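Local coordinates for CRISPR-associated endonuclease Cas1 (Thermotoga maritima, PDB 4XTK), which acts, probably as a manganese- or magnesium-dependent endonuclease on double-stranded DNA, in the CRISPR adaptive immune system that defends the cell against mobile genetic elements, at residues E[165-168]-E[169-172]; E[238-241]-E[242-246]. All coordinates share one frame; numbering follows the deposited sequence.

Contact 1. Residues E[165-168]-E[169-172]; sequences MIDS and LVSD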
loop_
_atom_site.group_PDB
_atom_site.type_symbol
_atom_site.label_atom_id
_atom_site.label_comp_id
_atom_site.label_asym_id
_atom_site.label_seq_id
_atom_site.Cartn_x
_atom_site.Cartn_y
_atom_site.Cartn_z
ATOM N N MET E 165 39.505 9.468 1.081
ATOM C CA MET E 165 39.874 10.801 0.626
ATOM C C MET E 165 39.213 11.849 1.511
ATOM O O MET E 165 39.758 12.931 1.716
ATOM C CB MET E 165 39.487 11.015 -0.839
ATOM C CG MET E 165 40.164 10.063 -1.827
ATOM S SD MET E 165 41.971 10.080 -1.745
ATOM C CE MET E 165 42.328 11.831 -1.841
ATOM N N ILE E 166 38.041 11.513 2.044
ATOM C CA ILE E 166 37.314 12.408 2.942
ATOM C C ILE E 166 38.087 12.604 4.243
ATOM O O ILE E 166 38.052 13.676 4.842
ATOM C CB ILE E 166 35.898 11.864 3.252
ATOM C CG1 ILE E 166 35.016 11.940 2.009
ATOM C CG2 ILE E 166 35.244 12.640 4.372
ATOM C CD1 ILE E 166 34.851 13.332 1.478
ATOM N N ASP E 167 38.810 11.572 4.663
ATOM C CA ASP E 167 39.572 11.633 5.905
ATOM C C ASP E 167 40.708 12.655 5.884
ATOM O O ASP E 167 41.235 13.015 6.935
ATOM C CB ASP E 167 40.136 10.255 6.245
ATOM C CG ASP E 167 39.191 9.435 7.099
ATOM O OD1 ASP E 167 38.276 10.030 7.709
ATOM O OD2 ASP E 167 39.371 8.200 7.170
ATOM N N SER E 168 41.086 13.132 4.702
ATOM C CA SER E 168 42.133 14.146 4.618
ATOM C C SER E 168 41.585 15.528 4.974
ATOM O O SER E 168 42.344 16.483 5.140
ATOM C CB SER E 168 42.763 14.162 3.222
ATOM O OG SER E 168 41.824 14.506 2.222
ATOM N N LEU E 169 40.265 15.624 5.093
ATOM C CA LEU E 169 39.609 16.870 5.475
ATOM C C LEU E 169 39.313 16.927 6.968
ATOM O O LEU E 169 38.832 17.940 7.473
ATOM C CB LEU E 169 38.310 17.040 4.687
ATOM C CG LEU E 169 38.503 17.183 3.180
ATOM C CD1 LEU E 169 37.168 17.124 2.468
ATOM C CD2 LEU E 169 39.234 18.481 2.864
ATOM N N VAL E 170 39.607 15.838 7.671
ATOM C CA VAL E 170 39.307 15.748 9.095
ATOM C C VAL E 170 40.534 16.049 9.949
ATOM O O VAL E 170 41.535 15.340 9.888
ATOM C CB VAL E 170 38.770 14.361 9.465
ATOM C CG1 VAL E 170 38.562 14.270 10.963
ATOM C CG2 VAL E 170 37.484 14.090 8.729
ATOM N N SER E 171 40.445 17.106 10.747
ATOM C CA SER E 171 41.570 17.554 11.556
ATOM C C SER E 171 41.874 16.616 12.724
ATOM O O SER E 171 43.011 16.167 12.890
ATOM C CB SER E 171 41.298 18.965 12.073
ATOM O OG SER E 171 40.745 19.768 11.044
ATOM N N ASP E 172 40.860 16.326 13.534
ATOM C CA ASP E 172 41.035 15.446 14.684
ATOM C C ASP E 172 40.989 13.985 14.243
ATOM O O ASP E 172 39.971 13.519 13.729
ATOM C CB ASP E 172 39.961 15.720 15.734
ATOM C CG ASP E 172 40.320 15.168 17.098
ATOM O OD1 ASP E 172 41.258 14.347 17.183
ATOM O OD2 ASP E 172 39.657 15.549 18.085
#
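The carbonyl group of I166 receives the N-H of L169 over one face: the donor stands 49° out of the carbonyl plane, with L169 N 3.0 Å from I166 O. CB of L169 also lies against this oxygen, 3.4 Å from I166 O, and V170 CG2 adds a looser touch, 4.0 Å from I166 O. The other flat group, the D167 carboxylate, meets V170 only marginally, its OD1 lying 4.3 Å from V170 CG2; its polar work is with the loop beyond, where OD1 accepts the N-H of I177 and OD2 a weak bond from the backbone N of E178. One residue along, V170 N makes a weak bond of 3.3 Å to D167 O. Both bonds span three residues, as in 3-10 turns, and S168 N repeats the spacing toward M165 O. That last oxygen has a second donor: S168 OG sits between its own backbone N and carbonyl carbon (chi1 63°), which folds the hydroxyl back to 2.6 Å from M165 O. Residues 165 to 170 are thus closed by i to i+3 bonds, tighter than alpha-helical turns, until V170 (psi 118°) leads the chain away. On the apolar side, I166, L169 and V170 all touch L248 of helix 230-252. Backbone bonds therefore close the turn, and the D167 carboxylate ties it to the loop that follows.

Contact 2. Residues E[238-241]-E[242-246]; sequences FKPA and VVDRL
With chi1 of -60°, D244 sets its CG beside its own backbone N and anti to its carbonyl carbon, a rotation that turns the carboxylate back toward P240, where OD2 comes to 3.2 Å from P240 CA. The proline ring and the aspartate run alongside each other in one direction, with P240 CB 3.9 Å from D244 OD2. D244 OD2 is hydrogen-bonded to the Y162 hydroxyl of helix 148-166, which ties down the end of the carboxylate. R245 runs differently: its CG is anti to the backbone N and the chain bends at chi3 (-61°), laying NH1 obliquely by A241 O at 3.5 Å and beside the A241 methyl. The backbone carrying these side chains widens into pi-type turns within helix 230-252. P240 has no N-H to give, and neither its N nor that of A241 bonds to the preceding turn, so the helix kinks. The evidence for the wider turn is two bonds spanning five residues, D244 N to K239 O at 2.9 Å and R245 N to P240 O at 3.0 Å; V242 N to F238 O, 3.1 Å, keeps the ordinary four-residue span. E236, three residues before K239 on this helix, is probably a manganese ligand, and K239 NZ bonds to Y201 OH while making a long, weak ion pair with E236. On the apolar flank V242 CG2 approaches F238 CB at 4.4 Å, and M301 of helix 301-316 touches V242 and A241.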
loop_
_atom_site.group_PDB
_atom_site.type_symbol
_atom_site.label_atom_id
_atom_site.label_comp_id
_atom_site.label_asym_id
_atom_site.label_seq_id
_atom_site.Cartn_x
_atom_site.Cartn_y
_atom_site.Cartn_z
ATOM N N PHE E 238 22.793 11.043 -2.861
ATOM C CA PHE E 238 22.750 12.185 -1.960
ATOM C C PHE E 238 23.599 12.061 -0.700
ATOM O O PHE E 238 23.610 12.973 0.131
ATOM C CB PHE E 238 21.293 12.465 -1.618
ATOM C CG PHE E 238 20.456 12.719 -2.827
ATOM C CD1 PHE E 238 20.372 13.989 -3.365
ATOM C CD2 PHE E 238 19.798 11.677 -3.465
ATOM C CE1 PHE E 238 19.624 14.226 -4.498
ATOM C CE2 PHE E 238 19.052 11.904 -4.593
ATOM C CZ PHE E 238 18.964 13.181 -5.114
ATOM N N LYS E 239 24.302 10.944 -0.559
ATOM C CA LYS E 239 25.140 10.714 0.616
ATOM C C LYS E 239 26.230 11.792 0.806
ATOM O O LYS E 239 26.452 12.254 1.932
ATOM C CB LYS E 239 25.768 9.313 0.553
ATOM C CG LYS E 239 24.871 8.204 1.089
ATOM C CD LYS E 239 25.460 6.807 0.861
ATOM C CE LYS E 239 24.632 5.754 1.599
ATOM N NZ LYS E 239 25.146 4.374 1.417
ATOM N N PRO E 240 26.927 12.188 -0.278
ATOM C CA PRO E 240 27.890 13.279 -0.078
ATOM C C PRO E 240 27.291 14.629 0.342
ATOM O O PRO E 240 27.762 15.213 1.318
ATOM C CB PRO E 240 28.556 13.408 -1.453
ATOM C CG PRO E 240 28.395 12.078 -2.074
ATOM C CD PRO E 240 27.067 11.579 -1.613
ATOM N N ALA E 241 26.260 15.097 -0.357
ATOM C CA ALA E 241 25.759 16.460 -0.153
ATOM C C ALA E 241 25.002 16.611 1.160
ATOM O O ALA E 241 24.989 17.689 1.754
ATOM C CB ALA E 241 24.873 16.880 -1.314
ATOM N N VAL E 242 24.372 15.535 1.616
ATOM C CA VAL E 242 23.638 15.581 2.872
ATOM C C VAL E 242 24.472 15.046 4.030
ATOM O O VAL E 242 24.886 15.803 4.904
ATOM C CB VAL E 242 22.328 14.784 2.796
ATOM C CG1 VAL E 242 21.603 14.860 4.115
ATOM C CG2 VAL E 242 21.451 15.318 1.680
ATOM N N VAL E 243 24.727 13.743 4.021
ATOM C CA VAL E 243 25.419 13.080 5.125
ATOM C C VAL E 243 26.870 13.522 5.317
ATOM O O VAL E 243 27.272 13.874 6.428
ATOM C CB VAL E 243 25.415 11.556 4.941
ATOM C CG1 VAL E 243 26.162 10.884 6.082
ATOM C CG2 VAL E 243 23.988 11.037 4.845
ATOM N N ASP E 244 27.655 13.499 4.244
ATOM C CA ASP E 244 29.092 13.754 4.353
ATOM C C ASP E 244 29.407 15.221 4.651
ATOM O O ASP E 244 30.274 15.526 5.475
ATOM C CB ASP E 244 29.810 13.316 3.075
ATOM C CG ASP E 244 29.630 11.836 2.785
ATOM O OD1 ASP E 244 29.275 11.079 3.716
ATOM O OD2 ASP E 244 29.847 11.431 1.625
ATOM N N ARG E 245 28.710 16.125 3.973
ATOM C CA ARG E 245 28.844 17.545 4.260
ATOM C C ARG E 245 28.543 17.815 5.731
ATOM O O ARG E 245 29.249 18.573 6.397
ATOM C CB ARG E 245 27.915 18.369 3.367
ATOM C CG ARG E 245 27.751 19.818 3.812
ATOM C CD ARG E 245 27.229 20.680 2.677
ATOM N NE ARG E 245 28.152 20.695 1.542
ATOM C CZ ARG E 245 27.786 20.524 0.275
ATOM N NH1 ARG E 245 26.508 20.325 -0.029
ATOM N NH2 ARG E 245 28.700 20.553 -0.689
ATOM N N LEU E 246 27.497 17.169 6.231
ATOM C CA LEU E 246 27.085 17.322 7.616
ATOM C C LEU E 246 28.136 16.753 8.566
ATOM O O LEU E 246 28.433 17.343 9.604
ATOM C CB LEU E 246 25.741 16.637 7.834
ATOM C CG LEU E 246 24.923 17.023 9.054
ATOM C CD1 LEU E 246 24.666 18.517 9.038
ATOM C CD2 LEU E 246 23.621 16.244 9.040
#

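Contact 2 is buried, about 12 Å from the centre of the chain, whereas contact 1 is partly buried and about 27 Å out. They belong to different helices that lie against each other: contact 1 at the C-terminal part of helix 148-166 and the loop after it, contact 2 within helix 230-252. Each helix supplies neighbours to the other's contact, among them an apolar side chain to contact 1 and a hydrogen-bonding hydroxyl to contact 2. The two centres are 15 Å apart, and their nearest atoms, about 5 Å apart, do not touch. Their departures from alpha geometry run in opposite senses, a tightening in contact 1 and a widening in contact 2. Contact 2 adjoins the predicted metal site; contact 1 lies away from it.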